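Local coordinates for glycosyl hydrolase family 2, TIM barrel domain protein (Parabacteroides merdae ATCC 43184, PDB 6DXU), which probably hydrolyses beta-glucuronides as a gut bacterial beta-glucuronidase of glycoside hydrolase family 2, at residues Trp391-Ala405 and Asn435-Met449. Residues are numbered along the deposited sequence; the frame is centred on the assembly and turned at random.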
ATOM      1  N   TRP D 391      25.898  -7.402  10.392  1.00 18.33           N
ATOM      2  CA  TRP D 391      25.580  -8.489   9.466  1.00 19.76           C
ATOM      3  C   TRP D 391      26.301  -9.718  10.006  1.00 22.31           C
ATOM      4  O   TRP D 391      27.441 -10.019   9.635  1.00 20.95           O
ATOM      5  CB  TRP D 391      25.997  -8.147   8.039  1.00 19.07           C
ATOM      6  CG  TRP D 391      25.580  -9.193   7.015  1.00 20.08           C
ATOM      7  CD1 TRP D 391      24.578 -10.124   7.141  1.00 18.31           C
ATOM      8  CD2 TRP D 391      26.179  -9.427   5.736  1.00 20.93           C
ATOM      9  NE1 TRP D 391      24.507 -10.897   6.018  1.00 19.99           N
ATOM     10  CE2 TRP D 391      25.474 -10.492   5.134  1.00 21.48           C
ATOM     11  CE3 TRP D 391      27.226  -8.823   5.029  1.00 20.46           C
ATOM     12  CZ2 TRP D 391      25.793 -10.980   3.865  1.00 18.55           C
ATOM     13  CZ3 TRP D 391      27.541  -9.307   3.765  1.00 20.71           C
ATOM     14  CH2 TRP D 391      26.822 -10.368   3.194  1.00 19.57           C
ATOM     15  N   CYS D 392      25.622 -10.435  10.906  1.00 18.82           N
ATOM     16  CA  CYS D 392      26.250 -11.405  11.801  1.00 19.47           C
ATOM     17  C   CYS D 392      25.464 -12.714  11.789  1.00 22.03           C
ATOM     18  O   CYS D 392      24.513 -12.863  12.558  1.00 20.48           O
ATOM     19  CB  CYS D 392      26.333 -10.808  13.204  1.00 25.45           C
ATOM     20  SG  CYS D 392      27.128 -11.852  14.459  1.00 24.28           S
ATOM     21  N   ARG D 393      25.899 -13.658  10.945  1.00 18.46           N
ATOM     22  CA  ARG D 393      25.306 -14.988  10.771  1.00 19.29           C
ATOM     23  C   ARG D 393      23.989 -14.978  10.006  1.00 21.10           C
ATOM     24  O   ARG D 393      23.317 -13.942   9.905  1.00 21.21           O
ATOM     25  CB  ARG D 393      25.089 -15.686  12.121  1.00 20.60           C
ATOM     26  CG  ARG D 393      26.354 -15.828  12.948  1.00 19.91           C
ATOM     27  CD  ARG D 393      26.074 -16.560  14.260  1.00 18.88           C
ATOM     28  NE  ARG D 393      27.326 -16.759  14.986  1.00 19.76           N
ATOM     29  CZ  ARG D 393      27.429 -17.315  16.191  1.00 24.23           C
ATOM     30  NH1 ARG D 393      26.348 -17.729  16.838  1.00 20.30           N
ATOM     31  NH2 ARG D 393      28.623 -17.454  16.745  1.00 22.24           N
ATOM     32  N   GLY D 394      23.620 -16.140   9.452  1.00 19.71           N
ATOM     33  CA  GLY D 394      22.275 -16.418   9.000  1.00 16.05           C
ATOM     34  C   GLY D 394      22.126 -16.539   7.492  1.00 20.86           C
ATOM     35  O   GLY D 394      21.200 -17.213   7.027  1.00 20.25           O
ATOM     36  N   GLY D 395      23.004 -15.896   6.724  1.00 21.81           N
ATOM     37  CA  GLY D 395      22.852 -15.868   5.274  1.00 19.60           C
ATOM     38  C   GLY D 395      22.640 -14.457   4.748  1.00 21.64           C
ATOM     39  O   GLY D 395      23.430 -13.554   5.056  1.00 22.03           O
ATOM     40  N   LEU D 396      21.576 -14.254   3.969  1.00 20.81           N
ATOM     41  CA  LEU D 396      21.312 -12.965   3.332  1.00 22.73           C
ATOM     42  C   LEU D 396      19.824 -12.848   3.024  1.00 21.66           C
ATOM     43  O   LEU D 396      19.256 -13.721   2.363  1.00 23.55           O
ATOM     44  CB  LEU D 396      22.135 -12.821   2.042  1.00 23.06           C
ATOM     45  CG  LEU D 396      21.915 -11.539   1.237  1.00 24.49           C
ATOM     46  CD1 LEU D 396      22.372 -10.321   2.041  1.00 22.15           C
ATOM     47  CD2 LEU D 396      22.614 -11.594  -0.141  1.00 25.25           C
ATOM     48  N   GLY D 397      19.197 -11.770   3.483  1.00 19.64           N
ATOM     49  CA  GLY D 397      17.780 -11.558   3.274  1.00 19.10           C
ATOM     50  C   GLY D 397      17.473 -10.811   1.991  1.00 23.08           C
ATOM     51  O   GLY D 397      18.297 -10.728   1.076  1.00 23.74           O
ATOM     52  N   GLY D 398      16.256 -10.258   1.933  1.00 19.81           N
ATOM     53  CA  GLY D 398      15.720  -9.586   0.755  1.00 21.17           C
ATOM     54  C   GLY D 398      16.056  -8.106   0.696  1.00 22.26           C
ATOM     55  O   GLY D 398      17.051  -7.648   1.263  1.00 22.95           O
ATOM     56  N   ASP D 399      15.211  -7.332   0.005  1.00 24.94           N
ATOM     57  CA  ASP D 399      15.591  -5.948  -0.284  1.00 24.94           C
ATOM     58  C   ASP D 399      15.661  -5.094   0.974  1.00 22.28           C
ATOM     59  O   ASP D 399      16.536  -4.227   1.082  1.00 21.72           O
ATOM     60  CB  ASP D 399      14.640  -5.317  -1.291  1.00 29.11           C
ATOM     61  CG  ASP D 399      14.861  -5.828  -2.708  1.00 42.59           C
ATOM     62  OD1 ASP D 399      15.954  -6.359  -3.001  1.00 39.59           O
ATOM     63  OD2 ASP D 399      13.931  -5.692  -3.534  1.00 50.49           O
ATOM     64  N   VAL D 400      14.741  -5.300   1.920  1.00 19.63           N
ATOM     65  CA  VAL D 400      14.739  -4.484   3.139  1.00 22.30           C
ATOM     66  C   VAL D 400      15.968  -4.783   3.996  1.00 20.72           C
ATOM     67  O   VAL D 400      16.619  -3.872   4.530  1.00 19.72           O
ATOM     68  CB  VAL D 400      13.427  -4.710   3.914  1.00 23.43           C
ATOM     69  CG1 VAL D 400      13.455  -4.005   5.265  1.00 23.84           C
ATOM     70  CG2 VAL D 400      12.236  -4.244   3.082  1.00 30.29           C
ATOM     71  N   TYR D 401      16.296  -6.066   4.142  1.00 18.89           N
ATOM     72  CA  TYR D 401      17.505  -6.497   4.845  1.00 19.68           C
ATOM     73  C   TYR D 401      18.745  -5.820   4.257  1.00 20.91           C
ATOM     74  O   TYR D 401      19.561  -5.237   4.979  1.00 18.28           O
ATOM     75  CB  TYR D 401      17.571  -8.024   4.719  1.00 18.45           C
ATOM     76  CG  TYR D 401      18.707  -8.826   5.334  1.00 19.17           C
ATOM     77  CD1 TYR D 401      18.446  -9.774   6.325  1.00 19.75           C
ATOM     78  CD2 TYR D 401      20.006  -8.725   4.849  1.00 20.62           C
ATOM     79  CE1 TYR D 401      19.459 -10.565   6.855  1.00 20.89           C
ATOM     80  CE2 TYR D 401      21.023  -9.505   5.367  1.00 19.71           C
ATOM     81  CZ  TYR D 401      20.748 -10.430   6.362  1.00 21.54           C
ATOM     82  OH  TYR D 401      21.767 -11.203   6.874  1.00 22.23           O
ATOM     83  N   LYS D 402      18.890  -5.886   2.936  1.00 19.38           N
ATOM     84  CA  LYS D 402      20.044  -5.280   2.281  1.00 19.39           C
ATOM     85  C   LYS D 402      20.043  -3.768   2.441  1.00 18.74           C
ATOM     86  O   LYS D 402      21.091  -3.163   2.703  1.00 18.65           O
ATOM     87  CB  LYS D 402      20.046  -5.654   0.803  1.00 19.86           C
ATOM     88  CG  LYS D 402      20.436  -7.093   0.518  1.00 23.80           C
ATOM     89  CD  LYS D 402      20.429  -7.284  -0.995  1.00 28.77           C
ATOM     90  CE  LYS D 402      20.181  -8.700  -1.395  1.00 37.62           C
ATOM     91  NZ  LYS D 402      18.752  -9.000  -1.365  1.00 40.32           N
ATOM     92  N   LYS D 403      18.878  -3.137   2.303  1.00 16.83           N
ATOM     93  CA  LYS D 403      18.841  -1.688   2.471  1.00 19.94           C
ATOM     94  C   LYS D 403      19.270  -1.317   3.881  1.00 22.00           C
ATOM     95  O   LYS D 403      19.997  -0.337   4.080  1.00 18.43           O
ATOM     96  CB  LYS D 403      17.443  -1.143   2.173  1.00 22.96           C
ATOM     97  CG  LYS D 403      17.155  -0.965   0.687  1.00 33.56           C
ATOM     98  CD  LYS D 403      15.729  -0.474   0.448  1.00 32.03           C
ATOM     99  CE  LYS D 403      15.375  -0.481  -1.038  1.00 49.68           C
ATOM    100  NZ  LYS D 403      13.913  -0.232  -1.251  1.00 51.41           N
ATOM    101  N   GLN D 404      18.874  -2.124   4.872  1.00 18.74           N
ATOM    102  CA  GLN D 404      19.304  -1.855   6.241  1.00 18.68           C
ATOM    103  C   GLN D 404      20.816  -1.966   6.381  1.00 16.92           C
ATOM    104  O   GLN D 404      21.446  -1.130   7.041  1.00 17.12           O
ATOM    105  CB  GLN D 404      18.621  -2.806   7.229  1.00 18.43           C
ATOM    106  CG  GLN D 404      19.087  -2.539   8.664  1.00 16.20           C
ATOM    107  CD  GLN D 404      18.735  -3.642   9.649  1.00 21.31           C
ATOM    108  OE1 GLN D 404      18.185  -4.682   9.280  1.00 17.25           O
ATOM    109  NE2 GLN D 404      19.066  -3.418  10.915  1.00 18.43           N
ATOM    110  N   ALA D 405      21.420  -3.009   5.798  1.00 17.84           N
ATOM    111  CA  ALA D 405      22.864  -3.173   5.928  1.00 17.88           C
ATOM    112  C   ALA D 405      23.618  -2.004   5.296  1.00 18.52           C
ATOM    113  O   ALA D 405      24.555  -1.462   5.898  1.00 18.94           O
ATOM    114  CB  ALA D 405      23.305  -4.499   5.308  1.00 18.39           C
ATOM    115  N   ASN D 435      21.032 -20.654   7.766  1.00 19.19           N
ATOM    116  CA  ASN D 435      19.768 -21.167   8.295  1.00 20.92           C
ATOM    117  C   ASN D 435      18.811 -20.103   8.839  1.00 20.85           C
ATOM    118  O   ASN D 435      17.795 -20.454   9.443  1.00 20.87           O
ATOM    119  CB  ASN D 435      19.988 -22.237   9.377  1.00 20.64           C
ATOM    120  CG  ASN D 435      18.832 -23.227   9.443  1.00 24.53           C
ATOM    121  OD1 ASN D 435      18.096 -23.402   8.463  1.00 20.00           O
ATOM    122  ND2 ASN D 435      18.644 -23.847  10.600  1.00 22.49           N
ATOM    123  N   ASP D 436      19.060 -18.815   8.601  1.00 19.56           N
ATOM    124  CA  ASP D 436      17.936 -17.895   8.793  1.00 18.32           C
ATOM    125  C   ASP D 436      16.971 -17.909   7.608  1.00 23.99           C
ATOM    126  O   ASP D 436      15.884 -17.318   7.690  1.00 19.40           O
ATOM    127  CB  ASP D 436      18.421 -16.462   9.039  1.00 22.05           C
ATOM    128  CG  ASP D 436      18.527 -16.125  10.530  1.00 22.76           C
ATOM    129  OD1 ASP D 436      18.302 -17.023  11.366  1.00 20.27           O
ATOM    130  OD2 ASP D 436      18.833 -14.959  10.869  1.00 24.26           O
ATOM    131  N   PHE D 437      17.330 -18.590   6.522  1.00 23.05           N
ATOM    132  CA  PHE D 437      16.505 -18.693   5.329  1.00 18.85           C
ATOM    133  C   PHE D 437      16.545 -20.134   4.834  1.00 21.18           C
ATOM    134  O   PHE D 437      17.456 -20.892   5.168  1.00 23.90           O
ATOM    135  CB  PHE D 437      16.991 -17.719   4.235  1.00 22.76           C
ATOM    136  CG  PHE D 437      17.137 -16.314   4.727  1.00 21.65           C
ATOM    137  CD1 PHE D 437      16.074 -15.424   4.637  1.00 20.26           C
ATOM    138  CD2 PHE D 437      18.312 -15.901   5.353  1.00 21.99           C
ATOM    139  CE1 PHE D 437      16.198 -14.135   5.135  1.00 22.02           C
ATOM    140  CE2 PHE D 437      18.436 -14.614   5.842  1.00 20.30           C
ATOM    141  CZ  PHE D 437      17.382 -13.738   5.742  1.00 19.67           C
ATOM    142  N   ASN D 438      15.553 -20.506   4.022  1.00 22.28           N
ATOM    143  CA  ASN D 438      15.537 -21.865   3.491  1.00 27.20           C
ATOM    144  C   ASN D 438      16.497 -22.055   2.323  1.00 33.70           C
ATOM    145  O   ASN D 438      16.530 -23.147   1.748  1.00 32.15           O
ATOM    146  CB  ASN D 438      14.124 -22.273   3.053  1.00 26.82           C
ATOM    147  CG  ASN D 438      13.645 -21.532   1.813  1.00 31.90           C
ATOM    148  OD1 ASN D 438      14.145 -20.460   1.471  1.00 31.39           O
ATOM    149  ND2 ASN D 438      12.662 -22.112   1.131  1.00 41.26           N
ATOM    150  N   THR D 439      17.250 -21.030   1.939  1.00 26.10           N
ATOM    151  CA  THR D 439      18.328 -21.184   0.972  1.00 27.31           C
ATOM    152  C   THR D 439      19.561 -20.483   1.512  1.00 30.54           C
ATOM    153  O   THR D 439      19.467 -19.603   2.367  1.00 24.98           O
ATOM    154  CB  THR D 439      17.988 -20.592  -0.403  1.00 31.46           C
ATOM    155  OG1 THR D 439      17.723 -19.193  -0.264  1.00 39.27           O
ATOM    156  CG2 THR D 439      16.769 -21.275  -1.006  1.00 29.93           C
ATOM    157  N   PHE D 440      20.722 -20.883   0.996  1.00 24.37           N
ATOM    158  CA  PHE D 440      21.992 -20.236   1.303  1.00 23.77           C
ATOM    159  C   PHE D 440      22.764 -20.178  -0.006  1.00 30.50           C
ATOM    160  O   PHE D 440      23.120 -21.224  -0.560  1.00 29.78           O
ATOM    161  CB  PHE D 440      22.768 -21.006   2.371  1.00 24.29           C
ATOM    162  CG  PHE D 440      24.001 -20.295   2.866  1.00 27.64           C
ATOM    163  CD1 PHE D 440      23.943 -19.467   3.978  1.00 22.80           C
ATOM    164  CD2 PHE D 440      25.221 -20.465   2.227  1.00 26.27           C
ATOM    165  CE1 PHE D 440      25.092 -18.823   4.449  1.00 25.58           C
ATOM    166  CE2 PHE D 440      26.370 -19.820   2.688  1.00 29.79           C
ATOM    167  CZ  PHE D 440      26.301 -19.000   3.800  1.00 28.25           C
ATOM    168  N   ASP D 441      23.002 -18.967  -0.504  1.00 24.73           N
ATOM    169  CA  ASP D 441      23.582 -18.740  -1.830  1.00 26.29           C
ATOM    170  C   ASP D 441      24.903 -18.000  -1.651  1.00 26.51           C
ATOM    171  O   ASP D 441      24.912 -16.789  -1.407  1.00 24.43           O
ATOM    172  CB  ASP D 441      22.607 -17.956  -2.706  1.00 26.17           C
ATOM    173  CG  ASP D 441      23.103 -17.755  -4.132  1.00 32.47           C
ATOM    174  OD1 ASP D 441      24.307 -17.927  -4.412  1.00 33.13           O
ATOM    175  OD2 ASP D 441      22.262 -17.404  -4.982  1.00 40.54           O
ATOM    176  N   LYS D 442      26.015 -18.732  -1.782  1.00 26.15           N
ATOM    177  CA  LYS D 442      27.335 -18.134  -1.602  1.00 25.38           C
ATOM    178  C   LYS D 442      27.577 -16.994  -2.584  1.00 23.73           C
ATOM    179  O   LYS D 442      28.185 -15.982  -2.226  1.00 21.82           O
ATOM    180  CB  LYS D 442      28.418 -19.203  -1.762  1.00 26.61           C
ATOM    181  CG  LYS D 442      28.486 -20.196  -0.613  1.00 32.33           C
ATOM    182  CD  LYS D 442      29.573 -21.241  -0.848  1.00 39.45           C
ATOM    183  CE  LYS D 442      29.536 -22.313   0.230  1.00 49.65           C
ATOM    184  NZ  LYS D 442      30.719 -23.224   0.157  1.00 59.16           N
ATOM    185  N   SER D 443      27.113 -17.144  -3.831  1.00 25.14           N
ATOM    186  CA  SER D 443      27.378 -16.117  -4.837  1.00 26.20           C
ATOM    187  C   SER D 443      26.647 -14.820  -4.519  1.00 23.85           C
ATOM    188  O   SER D 443      27.180 -13.729  -4.757  1.00 20.80           O
ATOM    189  CB  SER D 443      27.003 -16.629  -6.229  1.00 25.81           C
ATOM    190  OG  SER D 443      27.843 -17.715  -6.592  1.00 36.04           O
ATOM    191  N   ALA D 444      25.426 -14.918  -3.988  1.00 22.99           N
ATOM    192  CA  ALA D 444      24.692 -13.717  -3.595  1.00 22.63           C
ATOM    193  C   ALA D 444      25.358 -13.026  -2.414  1.00 21.95           C
ATOM    194  O   ALA D 444      25.380 -11.791  -2.337  1.00 20.82           O
ATOM    195  CB  ALA D 444      23.250 -14.077  -3.246  1.00 24.09           C
ATOM    196  N   ILE D 445      25.890 -13.811  -1.473  1.00 19.77           N
ATOM    197  CA  ILE D 445      26.605 -13.239  -0.339  1.00 21.38           C
ATOM    198  C   ILE D 445      27.870 -12.531  -0.812  1.00 20.42           C
ATOM    199  O   ILE D 445      28.174 -11.418  -0.370  1.00 20.69           O
ATOM    200  CB  ILE D 445      26.895 -14.341   0.701  1.00 21.30           C
ATOM    201  CG1 ILE D 445      25.577 -14.779   1.353  1.00 22.02           C
ATOM    202  CG2 ILE D 445      27.950 -13.893   1.733  1.00 19.46           C
ATOM    203  CD1 ILE D 445      25.672 -16.035   2.189  1.00 22.81           C
ATOM    204  N   ARG D 446      28.616 -13.151  -1.730  1.00 20.95           N
ATOM    205  CA  ARG D 446      29.796 -12.485  -2.290  1.00 19.59           C
ATOM    206  C   ARG D 446      29.422 -11.166  -2.959  1.00 19.39           C
ATOM    207  O   ARG D 446      30.106 -10.149  -2.777  1.00 22.46           O
ATOM    208  CB  ARG D 446      30.491 -13.399  -3.305  1.00 24.10           C
ATOM    209  CG  ARG D 446      31.268 -14.537  -2.675  1.00 21.62           C
ATOM    210  CD  ARG D 446      31.914 -15.437  -3.727  1.00 26.48           C
ATOM    211  NE  ARG D 446      32.693 -14.664  -4.696  1.00 21.35           N
ATOM    212  CZ  ARG D 446      33.892 -14.143  -4.469  1.00 24.08           C
ATOM    213  NH1 ARG D 446      34.488 -14.290  -3.290  1.00 23.83           N
ATOM    214  NH2 ARG D 446      34.500 -13.466  -5.434  1.00 20.34           N
ATOM    215  N   ALA D 447      28.348 -11.175  -3.764  1.00 21.57           N
ATOM    216  CA  ALA D 447      27.961  -9.977  -4.507  1.00 22.13           C
ATOM    217  C   ALA D 447      27.610  -8.842  -3.566  1.00 21.37           C
ATOM    218  O   ALA D 447      27.997  -7.686  -3.796  1.00 18.84           O
ATOM    219  CB  ALA D 447      26.780 -10.285  -5.437  1.00 20.35           C
ATOM    220  N   PHE D 448      26.867  -9.148  -2.496  1.00 20.01           N
ATOM    221  CA  PHE D 448      26.484  -8.099  -1.559  1.00 21.89           C
ATOM    222  C   PHE D 448      27.673  -7.670  -0.713  1.00 19.57           C
ATOM    223  O   PHE D 448      27.806  -6.488  -0.380  1.00 19.30           O
ATOM    224  CB  PHE D 448      25.328  -8.553  -0.670  1.00 24.10           C
ATOM    225  CG  PHE D 448      24.761  -7.448   0.179  1.00 23.35           C
ATOM    226  CD1 PHE D 448      24.188  -6.336  -0.415  1.00 21.53           C
ATOM    227  CD2 PHE D 448      24.849  -7.499   1.569  1.00 19.50           C
ATOM    228  CE1 PHE D 448      23.677  -5.300   0.355  1.00 22.75           C
ATOM    229  CE2 PHE D 448      24.341  -6.466   2.352  1.00 19.39           C
ATOM    230  CZ  PHE D 448      23.758  -5.371   1.750  1.00 18.99           C
ATOM    231  N   MET D 449      28.543  -8.620  -0.337  1.00 19.51           N
ATOM    232  CA  MET D 449      29.761  -8.249   0.389  1.00 19.96           C
ATOM    233  C   MET D 449      30.608  -7.290  -0.436  1.00 21.11           C
ATOM    234  O   MET D 449      31.164  -6.321   0.099  1.00 18.23           O
ATOM    235  CB  MET D 449      30.569  -9.497   0.753  1.00 19.74           C
ATOM    236  CG  MET D 449      31.786  -9.238   1.638  1.00 26.40           C
ATOM    237  SD  MET D 449      31.305  -8.931   3.348  1.00 28.97           S
ATOM    238  CE  MET D 449      30.864 -10.598   3.875  1.00 25.15           C
TER
HETATM  239  O   HOH W   1      20.365 -19.328   5.138  1.00 27.41           O
HETATM  240  O   HOH W   2      20.586 -16.765   2.720  1.00 25.44           O
HETATM  241  O   HOH W   3      18.827 -16.633   1.110  1.00 40.73           O
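F448 enters between W391, L396 and K402. Its CB lies 4.1 Å from L396 CD2. CG stands anti to the backbone N (chi1 -172°), which carries the ring toward helix 399-416. F448 CD2 meets L396 CD1 and, at 3.8 Å, W391 CH2. This sets the edge of F448 against the face of the W391 six-membered ring, a T-shaped stack with planes at 75°. CD1 and CE1 lie under the K402 chain, whose CG sits over the ring face in a CH-pi contact, 3.9 Å from the F448 centroid. CE2 and CZ touch A405 CB. With an alanine here, the W391 face and the K402 chain would probably lose their aromatic partner and a gap would open between the helices. Both helices belong to the TIM barrel, and each follows a parallel barrel strand, 384-388 or 422-429. M449 adds a Met-aromatic contact, M449 CE 3.6 Å from W391 CZ3. W391 NE1 donates to G395 O, which helps to hold the indole in place. L396 O sits over one face of the F437 ring, and F437 CZ is 3.3 Å from G397 CA. D436 N donates to G394 O at 3.1 Å. D436 OD2 is hydrogen-bonded to S179 of its own chain, and OD1 forms a salt bridge with R52 of a neighbouring subunit.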